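Local coordinates for glycosyl hydrolase, family 38 (Enterococcus faecalis, PDB 5KBP), which probably hydrolyses alpha-mannosidic linkages in carbohydrates, as expected of a bacterial member of glycoside hydrolase family 38, at residues 94-99 / 689-694; 201-206 / 242-247; 425-430 / 486-491; 360-365 / 765-770. All coordinates share one frame; numbering follows the deposited sequence.

Contact 1 (94-99 / 689-694); sequences DDFLIS and ADSIYE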
loop_
_atom_site.group_PDB
_atom_site.type_symbol
_atom_site.label_atom_id
_atom_site.label_comp_id
_atom_site.label_asym_id
_atom_site.label_seq_id
_atom_site.Cartn_x
_atom_site.Cartn_y
_atom_site.Cartn_z
ATOM N N ASP A 94 1.203 -16.799 11.829
ATOM C CA ASP A 94 0.792 -18.160 11.526
ATOM C C ASP A 94 2.045 -19.016 11.403
ATOM O O ASP A 94 2.982 -18.653 10.684
ATOM C CB ASP A 94 -0.025 -18.220 10.236
ATOM C CG ASP A 94 -0.486 -19.628 9.907
ATOM O OD1 ASP A 94 0.301 -20.388 9.303
ATOM O OD2 ASP A 94 -1.631 -19.979 10.260
ATOM N N ASP A 95 2.059 -20.149 12.105
ATOM C CA ASP A 95 3.281 -20.942 12.204
ATOM C C ASP A 95 3.679 -21.534 10.857
ATOM O O ASP A 95 4.814 -21.356 10.401
ATOM C CB ASP A 95 3.106 -22.045 13.248
ATOM C CG ASP A 95 3.393 -21.561 14.657
ATOM O OD1 ASP A 95 3.994 -20.476 14.799
ATOM O OD2 ASP A 95 3.029 -22.268 15.621
ATOM N N PHE A 96 2.755 -22.235 10.199
ATOM C CA PHE A 96 3.109 -23.022 9.024
ATOM C C PHE A 96 3.207 -22.203 7.744
ATOM O O PHE A 96 3.879 -22.639 6.802
ATOM C CB PHE A 96 2.092 -24.150 8.826
ATOM C CG PHE A 96 2.107 -25.180 9.919
ATOM C CD1 PHE A 96 3.150 -26.087 10.018
ATOM C CD2 PHE A 96 1.076 -25.248 10.841
ATOM C CE1 PHE A 96 3.169 -27.038 11.020
ATOM C CE2 PHE A 96 1.087 -26.199 11.846
ATOM C CZ PHE A 96 2.136 -27.094 11.935
ATOM N N LEU A 97 2.568 -21.037 7.678
ATOM C CA LEU A 97 2.485 -20.290 6.430
ATOM C C LEU A 97 3.619 -19.289 6.236
ATOM O O LEU A 97 3.641 -18.600 5.211
ATOM C CB LEU A 97 1.137 -19.567 6.334
ATOM C CG LEU A 97 -0.049 -20.486 6.040
ATOM C CD1 LEU A 97 -1.330 -19.685 5.891
ATOM C CD2 LEU A 97 0.228 -21.300 4.788
ATOM N N ILE A 98 4.553 -19.185 7.178
ATOM C CA ILE A 98 5.733 -18.352 6.994
ATOM C C ILE A 98 6.968 -19.241 7.065
ATOM O O ILE A 98 6.943 -20.342 7.619
ATOM C CB ILE A 98 5.821 -17.204 8.020
ATOM C CG1 ILE A 98 6.142 -17.738 9.415
ATOM C CG2 ILE A 98 4.524 -16.412 8.040
ATOM C CD1 ILE A 98 6.377 -16.643 10.432
ATOM N N SER A 99 8.060 -18.743 6.492
ATOM C CA SER A 99 9.271 -19.541 6.363
ATOM C C SER A 99 9.872 -19.851 7.731
ATOM O O SER A 99 9.521 -19.249 8.751
ATOM C CB SER A 99 10.302 -18.822 5.492
ATOM O OG SER A 99 10.750 -17.627 6.109
ATOM N N ALA A 689 6.401 -34.137 4.753
ATOM C CA ALA A 689 6.192 -32.802 4.217
ATOM C C ALA A 689 7.170 -31.840 4.873
ATOM O O ALA A 689 7.548 -32.009 6.036
ATOM C CB ALA A 689 4.753 -32.322 4.436
ATOM N N ASP A 690 7.575 -30.828 4.110
ATOM C CA ASP A 690 8.469 -29.807 4.636
ATOM C C ASP A 690 7.709 -28.884 5.578
ATOM O O ASP A 690 6.680 -28.312 5.208
ATOM C CB ASP A 690 9.089 -29.004 3.495
ATOM C CG ASP A 690 10.213 -28.101 3.962
ATOM O OD1 ASP A 690 10.981 -28.520 4.851
ATOM O OD2 ASP A 690 10.332 -26.974 3.440
ATOM N N SER A 691 8.216 -28.742 6.801
ATOM C CA SER A 691 7.607 -27.841 7.772
ATOM C C SER A 691 8.607 -26.776 8.202
ATOM O O SER A 691 9.352 -26.246 7.373
ATOM C CB SER A 691 7.094 -28.622 8.984
ATOM O OG SER A 691 6.313 -27.792 9.826
ATOM N N ILE A 692 8.638 -26.460 9.492
ATOM C CA ILE A 692 9.513 -25.425 10.029
ATOM C C ILE A 692 10.712 -26.112 10.667
ATOM O O ILE A 692 10.602 -26.685 11.756
ATOM C CB ILE A 692 8.777 -24.531 11.034
ATOM C CG1 ILE A 692 7.534 -23.928 10.381
ATOM C CG2 ILE A 692 9.706 -23.442 11.553
ATOM C CD1 ILE A 692 7.826 -23.190 9.093
ATOM N N TYR A 693 11.859 -26.044 9.988
ATOM C CA TYR A 693 13.093 -26.686 10.446
ATOM C C TYR A 693 12.871 -28.171 10.718
ATOM O O TYR A 693 13.415 -28.738 11.669
ATOM C CB TYR A 693 13.654 -25.992 11.689
ATOM C CG TYR A 693 14.115 -24.569 11.472
ATOM C CD1 TYR A 693 15.206 -24.287 10.662
ATOM C CD2 TYR A 693 13.475 -23.511 12.101
ATOM C CE1 TYR A 693 15.635 -22.988 10.469
ATOM C CE2 TYR A 693 13.899 -22.207 11.916
ATOM C CZ TYR A 693 14.979 -21.952 11.098
ATOM O OH TYR A 693 15.405 -20.657 10.909
ATOM N N GLU A 694 12.070 -28.813 9.869
ATOM C CA GLU A 694 11.624 -30.166 10.166
ATOM C C GLU A 694 11.006 -30.790 8.926
ATOM O O GLU A 694 10.244 -30.136 8.209
ATOM C CB GLU A 694 10.608 -30.152 11.318
ATOM C CG GLU A 694 9.805 -31.425 11.488
ATOM C CD GLU A 694 8.739 -31.287 12.558
ATOM O OE1 GLU A 694 8.606 -32.208 13.390
ATOM O OE2 GLU A 694 8.043 -30.251 12.570
#

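Contact 2 (201-206 / 242-247); sequences PSEKEA and ITKAIA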
loop_
_atom_site.group_PDB
_atom_site.type_symbol
_atom_site.label_atom_id
_atom_site.label_comp_id
_atom_site.label_asym_id
_atom_site.label_seq_id
_atom_site.Cartn_x
_atom_site.Cartn_y
_atom_site.Cartn_z
ATOM N N PRO A 201 -17.898 -9.398 36.267
ATOM C CA PRO A 201 -18.927 -8.525 36.843
ATOM C C PRO A 201 -18.450 -7.848 38.120
ATOM O O PRO A 201 -17.827 -8.470 38.983
ATOM C CB PRO A 201 -20.089 -9.484 37.124
ATOM C CG PRO A 201 -19.863 -10.635 36.204
ATOM C CD PRO A 201 -18.374 -10.779 36.101
ATOM N N SER A 202 -18.752 -6.555 38.230
ATOM C CA SER A 202 -18.488 -5.779 39.432
ATOM C C SER A 202 -19.750 -5.552 40.259
ATOM O O SER A 202 -19.804 -4.608 41.053
ATOM C CB SER A 202 -17.843 -4.441 39.070
ATOM O OG SER A 202 -18.704 -3.660 38.261
ATOM N N GLU A 203 -20.767 -6.391 40.076
ATOM C CA GLU A 203 -21.983 -6.351 40.870
ATOM C C GLU A 203 -22.196 -7.705 41.533
ATOM O O GLU A 203 -21.832 -8.747 40.979
ATOM C CB GLU A 203 -23.199 -5.978 40.016
ATOM C CG GLU A 203 -23.156 -4.560 39.464
ATOM C CD GLU A 203 -22.958 -3.516 40.549
ATOM O OE1 GLU A 203 -22.038 -2.682 40.418
ATOM O OE2 GLU A 203 -23.721 -3.534 41.538
ATOM N N LYS A 204 -22.798 -7.676 42.724
ATOM C CA LYS A 204 -22.833 -8.853 43.589
ATOM C C LYS A 204 -23.511 -10.035 42.906
ATOM O O LYS A 204 -22.921 -11.113 42.772
ATOM C CB LYS A 204 -23.544 -8.512 44.900
ATOM C CG LYS A 204 -23.664 -9.684 45.861
ATOM C CD LYS A 204 -24.343 -9.265 47.154
ATOM C CE LYS A 204 -24.367 -10.403 48.158
ATOM N NZ LYS A 204 -25.074 -11.600 47.625
ATOM N N GLU A 205 -24.761 -9.853 42.473
ATOM C CA GLU A 205 -25.530 -10.972 41.933
ATOM C C GLU A 205 -24.893 -11.526 40.665
ATOM O O GLU A 205 -24.776 -12.746 40.498
ATOM C CB GLU A 205 -26.971 -10.538 41.663
ATOM C CG GLU A 205 -27.773 -10.230 42.914
ATOM C CD GLU A 205 -27.741 -11.364 43.918
ATOM O OE1 GLU A 205 -27.262 -11.144 45.049
ATOM O OE2 GLU A 205 -28.188 -12.478 43.573
ATOM N N ALA A 206 -24.476 -10.642 39.756
ATOM C CA ALA A 206 -23.852 -11.098 38.518
ATOM C C ALA A 206 -22.521 -11.790 38.783
ATOM O O ALA A 206 -22.157 -12.735 38.074
ATOM C CB ALA A 206 -23.660 -9.924 37.563
ATOM N N ILE A 242 -11.783 -3.320 36.495
ATOM C CA ILE A 242 -11.234 -4.627 36.837
ATOM C C ILE A 242 -10.779 -4.662 38.291
ATOM O O ILE A 242 -10.857 -5.708 38.946
ATOM C CB ILE A 242 -10.091 -4.997 35.871
ATOM C CG1 ILE A 242 -9.622 -6.433 36.114
ATOM C CG2 ILE A 242 -8.931 -4.017 35.995
ATOM C CD1 ILE A 242 -10.700 -7.473 35.889
ATOM N N THR A 243 -10.321 -3.529 38.829
ATOM C CA THR A 243 -9.906 -3.487 40.228
ATOM C C THR A 243 -11.093 -3.683 41.163
ATOM O O THR A 243 -10.999 -4.428 42.147
ATOM C CB THR A 243 -9.197 -2.163 40.521
ATOM O OG1 THR A 243 -7.841 -2.234 40.061
ATOM C CG2 THR A 243 -9.212 -1.849 42.009
ATOM N N LYS A 244 -12.218 -3.028 40.867
ATOM C CA LYS A 244 -13.411 -3.180 41.695
ATOM C C LYS A 244 -13.944 -4.607 41.650
ATOM O O LYS A 244 -14.319 -5.167 42.687
ATOM C CB LYS A 244 -14.486 -2.193 41.242
ATOM C CG LYS A 244 -15.808 -2.316 41.982
ATOM C CD LYS A 244 -16.823 -1.326 41.437
ATOM C CE LYS A 244 -18.153 -1.435 42.161
ATOM N NZ LYS A 244 -19.139 -0.445 41.646
ATOM N N ALA A 245 -13.986 -5.210 40.459
ATOM C CA ALA A 245 -14.553 -6.549 40.328
ATOM C C ALA A 245 -13.714 -7.591 41.058
ATOM O O ALA A 245 -14.252 -8.558 41.608
ATOM C CB ALA A 245 -14.693 -6.914 38.854
ATOM N N ILE A 246 -12.391 -7.409 41.078
ATOM C CA ILE A 246 -11.522 -8.377 41.739
ATOM C C ILE A 246 -11.677 -8.293 43.252
ATOM O O ILE A 246 -11.688 -9.317 43.946
ATOM C CB ILE A 246 -10.063 -8.163 41.295
ATOM C CG1 ILE A 246 -9.901 -8.546 39.822
ATOM C CG2 ILE A 246 -9.106 -8.962 42.166
ATOM C CD1 ILE A 246 -8.505 -8.348 39.287
ATOM N N ALA A 247 -11.804 -7.077 43.790
ATOM C CA ALA A 247 -12.020 -6.925 45.226
ATOM C C ALA A 247 -13.368 -7.497 45.647
ATOM O O ALA A 247 -13.493 -8.075 46.732
ATOM C CB ALA A 247 -11.912 -5.454 45.623
HETATM O O HOH W 1 -16.237 -10.260 40.706
#

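Contact 3 (425-430 / 486-491); sequences EIERLP and MAKYLT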
loop_
_atom_site.group_PDB
_atom_site.type_symbol
_atom_site.label_atom_id
_atom_site.label_comp_id
_atom_site.label_asym_id
_atom_site.label_seq_id
_atom_site.Cartn_x
_atom_site.Cartn_y
_atom_site.Cartn_z
ATOM N N GLU A 425 25.767 -6.797 -21.439
ATOM C CA GLU A 425 25.805 -5.602 -22.272
ATOM C C GLU A 425 27.066 -5.620 -23.127
ATOM O O GLU A 425 28.182 -5.631 -22.595
ATOM C CB GLU A 425 25.765 -4.350 -21.398
ATOM C CG GLU A 425 25.818 -3.042 -22.165
ATOM C CD GLU A 425 26.057 -1.852 -21.255
ATOM O OE1 GLU A 425 27.235 -1.529 -20.993
ATOM O OE2 GLU A 425 25.067 -1.249 -20.791
ATOM N N ILE A 426 26.895 -5.624 -24.449
ATOM C CA ILE A 426 28.037 -5.660 -25.357
ATOM C C ILE A 426 28.376 -4.290 -25.939
ATOM O O ILE A 426 29.519 -4.086 -26.378
ATOM C CB ILE A 426 27.812 -6.679 -26.493
ATOM C CG1 ILE A 426 26.550 -6.335 -27.286
ATOM C CG2 ILE A 426 27.731 -8.092 -25.933
ATOM C CD1 ILE A 426 26.311 -7.247 -28.471
ATOM N N GLU A 427 27.431 -3.352 -25.953
ATOM C CA GLU A 427 27.687 -2.009 -26.451
ATOM C C GLU A 427 26.859 -1.019 -25.648
ATOM O O GLU A 427 25.867 -1.382 -25.010
ATOM C CB GLU A 427 27.378 -1.891 -27.946
ATOM C CG GLU A 427 28.524 -2.328 -28.843
ATOM C CD GLU A 427 28.070 -3.221 -29.977
ATOM O OE1 GLU A 427 26.845 -3.373 -30.162
ATOM O OE2 GLU A 427 28.940 -3.777 -30.678
ATOM N N ARG A 428 27.275 0.245 -25.689
ATOM C CA ARG A 428 26.646 1.273 -24.862
ATOM C C ARG A 428 26.895 2.635 -25.486
ATOM O O ARG A 428 28.051 3.044 -25.642
ATOM C CB ARG A 428 27.195 1.216 -23.438
ATOM C CG ARG A 428 26.628 2.257 -22.494
ATOM C CD ARG A 428 26.421 1.654 -21.117
ATOM N NE ARG A 428 26.830 2.553 -20.044
ATOM C CZ ARG A 428 26.747 2.251 -18.752
ATOM N NH1 ARG A 428 26.264 1.074 -18.375
ATOM N NH2 ARG A 428 27.143 3.125 -17.838
ATOM N N LEU A 429 25.818 3.336 -25.840
ATOM C CA LEU A 429 25.905 4.678 -26.406
ATOM C C LEU A 429 25.273 5.671 -25.441
ATOM O O LEU A 429 24.037 5.762 -25.365
ATOM C CB LEU A 429 25.210 4.741 -27.769
ATOM C CG LEU A 429 25.686 3.781 -28.862
ATOM C CD1 LEU A 429 24.955 4.059 -30.168
ATOM C CD2 LEU A 429 27.194 3.871 -29.054
ATOM N N PRO A 430 26.061 6.429 -24.681
ATOM C CA PRO A 430 25.477 7.408 -23.757
ATOM C C PRO A 430 24.723 8.497 -24.505
ATOM O O PRO A 430 24.949 8.748 -25.691
ATOM C CB PRO A 430 26.694 7.976 -23.019
ATOM C CG PRO A 430 27.781 6.963 -23.222
ATOM C CD PRO A 430 27.527 6.374 -24.573
ATOM N N MET A 486 21.639 4.363 -24.544
ATOM C CA MET A 486 21.082 3.264 -25.321
ATOM C C MET A 486 22.111 2.142 -25.357
ATOM O O MET A 486 23.293 2.390 -25.616
ATOM C CB MET A 486 20.733 3.710 -26.741
ATOM C CG MET A 486 19.579 4.689 -26.827
ATOM S SD MET A 486 18.025 3.969 -26.264
ATOM C CE MET A 486 16.860 5.179 -26.880
ATOM N N ALA A 487 21.668 0.917 -25.092
ATOM C CA ALA A 487 22.578 -0.210 -24.974
ATOM C C ALA A 487 22.078 -1.388 -25.796
ATOM O O ALA A 487 20.900 -1.478 -26.148
ATOM C CB ALA A 487 22.758 -0.637 -23.512
ATOM N N LYS A 488 23.004 -2.295 -26.097
ATOM C CA LYS A 488 22.700 -3.560 -26.749
ATOM C C LYS A 488 23.096 -4.689 -25.811
ATOM O O LYS A 488 24.215 -4.699 -25.285
ATOM C CB LYS A 488 23.432 -3.690 -28.089
ATOM C CG LYS A 488 23.007 -4.900 -28.903
ATOM C CD LYS A 488 23.503 -4.802 -30.335
ATOM C CE LYS A 488 22.884 -5.880 -31.208
ATOM N NZ LYS A 488 23.238 -5.705 -32.644
ATOM N N TYR A 489 22.182 -5.629 -25.598
ATOM C CA TYR A 489 22.378 -6.703 -24.637
ATOM C C TYR A 489 22.350 -8.048 -25.342
ATOM O O TYR A 489 21.549 -8.269 -26.256
ATOM C CB TYR A 489 21.306 -6.671 -23.545
ATOM C CG TYR A 489 21.322 -5.410 -22.719
ATOM C CD1 TYR A 489 22.116 -5.312 -21.585
ATOM C CD2 TYR A 489 20.548 -4.315 -23.074
ATOM C CE1 TYR A 489 22.137 -4.160 -20.825
ATOM C CE2 TYR A 489 20.561 -3.157 -22.321
ATOM C CZ TYR A 489 21.358 -3.085 -21.197
ATOM O OH TYR A 489 21.377 -1.935 -20.442
ATOM N N LEU A 490 23.230 -8.944 -24.908
ATOM C CA LEU A 490 23.277 -10.309 -25.408
ATOM C C LEU A 490 22.928 -11.258 -24.271
ATOM O O LEU A 490 23.441 -11.114 -23.155
ATOM C CB LEU A 490 24.657 -10.639 -25.979
ATOM C CG LEU A 490 24.666 -11.704 -27.076
ATOM C CD1 LEU A 490 23.690 -11.325 -28.180
ATOM C CD2 LEU A 490 26.065 -11.891 -27.636
ATOM N N THR A 491 22.050 -12.214 -24.553
ATOM C CA THR A 491 21.579 -13.182 -23.568
ATOM C C THR A 491 22.259 -14.517 -23.849
ATOM O O THR A 491 21.985 -15.157 -24.870
ATOM C CB THR A 491 20.058 -13.310 -23.621
ATOM O OG1 THR A 491 19.460 -12.052 -23.277
ATOM C CG2 THR A 491 19.580 -14.373 -22.654
#

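Contact 4 (360-365 / 765-770); sequences SVDEVH and TPEAQC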
loop_
_atom_site.group_PDB
_atom_site.type_symbol
_atom_site.label_atom_id
_atom_site.label_comp_id
_atom_site.label_asym_id
_atom_site.label_seq_id
_atom_site.Cartn_x
_atom_site.Cartn_y
_atom_site.Cartn_z
ATOM N N SER A 360 -8.972 -12.077 5.683
ATOM C CA SER A 360 -9.381 -10.719 6.008
ATOM C C SER A 360 -10.239 -10.175 4.866
ATOM O O SER A 360 -10.544 -10.880 3.899
ATOM C CB SER A 360 -8.158 -9.837 6.273
ATOM O OG SER A 360 -7.450 -10.278 7.417
ATOM N N VAL A 361 -10.627 -8.906 4.978
ATOM C CA VAL A 361 -11.421 -8.263 3.937
ATOM C C VAL A 361 -10.489 -7.742 2.849
ATOM O O VAL A 361 -9.269 -7.685 3.039
ATOM C CB VAL A 361 -12.301 -7.141 4.515
ATOM C CG1 VAL A 361 -13.430 -7.735 5.346
ATOM C CG2 VAL A 361 -11.466 -6.196 5.358
ATOM N N ASP A 362 -11.063 -7.356 1.704
ATOM C CA ASP A 362 -10.256 -7.039 0.526
ATOM C C ASP A 362 -9.282 -5.899 0.791
ATOM O O ASP A 362 -8.146 -5.920 0.303
ATOM C CB ASP A 362 -11.160 -6.691 -0.655
ATOM C CG ASP A 362 -11.993 -7.865 -1.118
ATOM O OD1 ASP A 362 -11.763 -8.992 -0.632
ATOM O OD2 ASP A 362 -12.870 -7.660 -1.980
ATOM N N GLU A 363 -9.709 -4.887 1.551
ATOM C CA GLU A 363 -8.848 -3.733 1.788
ATOM C C GLU A 363 -7.574 -4.126 2.519
ATOM O O GLU A 363 -6.511 -3.541 2.275
ATOM C CB GLU A 363 -9.599 -2.662 2.581
ATOM C CG GLU A 363 -10.816 -2.082 1.876
ATOM C CD GLU A 363 -12.039 -2.972 1.984
ATOM O OE1 GLU A 363 -12.780 -3.094 0.986
ATOM O OE2 GLU A 363 -12.256 -3.553 3.068
ATOM N N VAL A 364 -7.658 -5.114 3.411
ATOM C CA VAL A 364 -6.484 -5.548 4.162
ATOM C C VAL A 364 -5.446 -6.151 3.225
ATOM O O VAL A 364 -4.252 -5.835 3.303
ATOM C CB VAL A 364 -6.890 -6.544 5.264
ATOM C CG1 VAL A 364 -5.663 -7.238 5.829
ATOM C CG2 VAL A 364 -7.669 -5.838 6.366
ATOM N N HIS A 365 -5.888 -7.018 2.313
ATOM C CA HIS A 365 -4.947 -7.778 1.499
ATOM C C HIS A 365 -4.368 -6.955 0.355
ATOM O O HIS A 365 -3.247 -7.229 -0.087
ATOM C CB HIS A 365 -5.623 -9.043 0.972
ATOM C CG HIS A 365 -5.997 -10.009 2.051
ATOM N ND1 HIS A 365 -7.278 -10.489 2.213
ATOM C CD2 HIS A 365 -5.258 -10.575 3.036
ATOM C CE1 HIS A 365 -7.311 -11.317 3.241
ATOM N NE2 HIS A 365 -6.099 -11.383 3.761
ATOM N N THR A 765 -16.026 -10.834 0.285
ATOM C CA THR A 765 -14.646 -10.641 -0.161
ATOM C C THR A 765 -14.554 -11.082 -1.616
ATOM O O THR A 765 -14.073 -12.184 -1.916
ATOM C CB THR A 765 -13.662 -11.411 0.722
ATOM O OG1 THR A 765 -14.067 -12.784 0.815
ATOM C CG2 THR A 765 -13.613 -10.808 2.119
ATOM N N PRO A 766 -15.018 -10.247 -2.551
ATOM C CA PRO A 766 -14.979 -10.646 -3.966
ATOM C C PRO A 766 -13.572 -10.802 -4.517
ATOM O O PRO A 766 -13.367 -11.608 -5.433
ATOM C CB PRO A 766 -15.740 -9.514 -4.672
ATOM C CG PRO A 766 -15.651 -8.352 -3.734
ATOM C CD PRO A 766 -15.691 -8.950 -2.361
ATOM N N GLU A 767 -12.594 -10.062 -3.991
ATOM C CA GLU A 767 -11.221 -10.224 -4.456
ATOM C C GLU A 767 -10.573 -11.501 -3.936
ATOM O O GLU A 767 -9.464 -11.832 -4.368
ATOM C CB GLU A 767 -10.384 -9.006 -4.063
ATOM C CG GLU A 767 -10.753 -7.751 -4.838
ATOM C CD GLU A 767 -9.935 -6.545 -4.425
ATOM O OE1 GLU A 767 -10.017 -5.509 -5.115
ATOM O OE2 GLU A 767 -9.214 -6.633 -3.410
ATOM N N ALA A 768 -11.233 -12.215 -3.021
ATOM C CA ALA A 768 -10.798 -13.555 -2.648
ATOM C C ALA A 768 -11.083 -14.579 -3.736
ATOM O O ALA A 768 -10.633 -15.725 -3.621
ATOM C CB ALA A 768 -11.471 -13.985 -1.344
ATOM N N GLN A 769 -11.823 -14.199 -4.781
ATOM C CA GLN A 769 -12.048 -15.079 -5.920
ATOM C C GLN A 769 -10.820 -15.207 -6.810
ATOM O O GLN A 769 -10.834 -16.026 -7.734
ATOM C CB GLN A 769 -13.238 -14.581 -6.745
ATOM C CG GLN A 769 -14.565 -14.566 -6.000
ATOM C CD GLN A 769 -15.158 -15.951 -5.806
ATOM O OE1 GLN A 769 -14.565 -16.955 -6.195
ATOM N NE2 GLN A 769 -16.340 -16.008 -5.205
ATOM N N CYS A 770 -9.781 -14.406 -6.567
ATOM C CA CYS A 770 -8.486 -14.543 -7.234
ATOM C C CYS A 770 -8.627 -14.521 -8.754
ATOM O O CYS A 770 -8.142 -15.406 -9.463
ATOM C CB CYS A 770 -7.771 -15.813 -6.771
ATOM S SG CYS A 770 -7.450 -15.877 -4.999
#

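Contact 1 (94-99 / 689-694)
The β-hairpin turn between strands 686-690 and 695-699 pushes I692 and S691 against the loop 94-99 that leads into helix 100-117. I692 does most of the touching. Its CG1 branch is anti to the carbonyl carbon (chi1 -56°) and bends again at chi2, which lays CD1 over the backbone of the loop; CD1 lies 3.3 Å from I98 O, and CG1 stays 3.7 Å from D95 O. An aliphatic tip thus meets two carbonyl oxygens. One residue earlier, the S691 hydroxyl approaches the rim of the F96 ring near the ring plane, with OG 3.4 Å from F96 CE1 and 3.6 Å from F96 CD1. This buried OG has no polar partner in the model. The hairpin is closed by the bond from S691 N to E694 O (2.8 Å), with I692 and Y693 at its end, while the opposing loop carries an Asx motif: D94 OD1 accepts from L97 N at 2.9 Å, nearly along the C-O axis. H714 meets the F96 ring with their planes about 20° apart. At the far end of the loop, the S99 side chain caps a backbone N at the start of helix 100-117, and its OG is also hydrogen-bonded to E318 OE2.

Contact 2 (201-206 / 242-247)
K244 reaches alongside S202 to the carboxylate of E203. From CB, which is directed at 201-206, CG is anti to the backbone N (chi1 177°); every later torsion is also extended, giving a straight arm. CG and CD pass the S202 methylene, CD lying 4.0 Å from S202 CB. CE comes next, 3.7 Å from S202 O. At the tip, NZ stands 3.9 Å from E203 OE1, a long salt bridge that a bend at chi2 of E203 helps to make and in which the two chains run obliquely to one another. Beside this arm, A245 CB packs 4.0 Å from S202 CB and 3.5 Å from P201 O; with a mere methyl group as the A245 side chain, the two backbones come close. One water ties them together, donating to P201 O (2.9 Å) and to A245 O (2.8 Å). The S202 hydroxyl turns to D241 OD2 instead. The contact sets the approach to helix 204-219 on the first turns of helix 242-252, whose other side packs through I242 and I246 on strands 7-13 and 256-260.

Contact 3 (425-430 / 486-491)
E425 extends with CG anti to the backbone N (chi1 179°), whereas Y489 has CG beside its backbone N (chi1 -62°), and these torsions bring the two side chains together on one face of an antiparallel pair. E425 CB lies 3.7 Å from Y489 CE1, obliquely to the ring, and OE2 goes on to A487 CB at 3.6 Å. The carboxylate is inclined 49° to the ring. R428, on the same face, presents its guanidinium edge to E425, with NH1 3.6 Å from OE2 in a salt bridge; its NH2 pairs with D475. A classic β-bulge shifts the register: I426 and E427 both face K488, with I426 N bonding to K488 O at 3.0 Å and K488 N to E427 O at 3.2 Å. Beyond it the regular ladder resumes, L429 N meeting M486 O at 2.7 Å. On the other face E427 and K488 lie side by side, E427 OE1 being 3.6 Å from K488 CD, while K488 NZ continues to T448 OG1. Strand 483-499 is the middle of three, between 416-430 and 463-475; helix 436-445 covers L429 and M486, and strand 451-454 meets I426 and L490 through Y451.

Contact 4 (360-365 / 765-770)
D362 is the hub of this contact, its carboxylate pressed against the first turn of the 3-10 segment 766-769. OD2 accepts from E767 N at 3.1 Å; the bond is fairly straight at the hydrogen (166°), but the donor comes from above the carboxylate plane, 41° out of it. The same oxygen touches P766 CD at 3.1 Å, while OD1 rests 3.4 Å from T765 CA. D362 puts CG anti to its carbonyl carbon (chi1 -66°), which aims the group off the helix at these residues. Next to it, T765 CG2 reaches S360 O at 3.5 Å, and the extended side chain of E767 passes obliquely across the aspartate, E767 OE2 coming 3.4 Å from D362 CB. The two carboxylate planes are nearly parallel, and D362 OD2 and E767 OE2 stand 4.1 Å apart.

Two arginines in the next shell would offset that like-charge approach: R303 NH2 forms a salt bridge with D362 OD1, and R366 NH1 with E767 OE2. The E767 amide is held in place by the 3-10 turn itself, in which A768 N bonds to T765 O at 3.0 Å. On the other side, S360 OG bonds to D354 O and the V361 backbone to W21, fixing the approach to the helix. The contact therefore seats the N-terminal turn of the long helix 362-393, which starts in the α-mannosidase middle domain, against a loop linking strands 745-753 and 772-783 of two antiparallel sheets, a helix-to-β-domain junction consistent with the multidomain build of family 38 enzymes.

How the contacts relate
Contacts 1 and 4 are buried, with centres about 24 Å apart, and their segments alternate along the chain; each joins a part near the N-terminal or middle region to a loop among the C-terminal β-strands. Both border helix 353-356, through D94 in one and S360 in the other. Their chemistry differs: contact 1 is largely an aliphatic tip and a ring edge against oxygens, whereas contact 4 rests on a carboxylate with arginines behind it. Contact 2, at the surface, uses a long ion pair and a shared water. Contact 3 is partly buried and depends on backbone ladder bonds; its centre lies about 78 Å from that of contact 2, across the chain's centre.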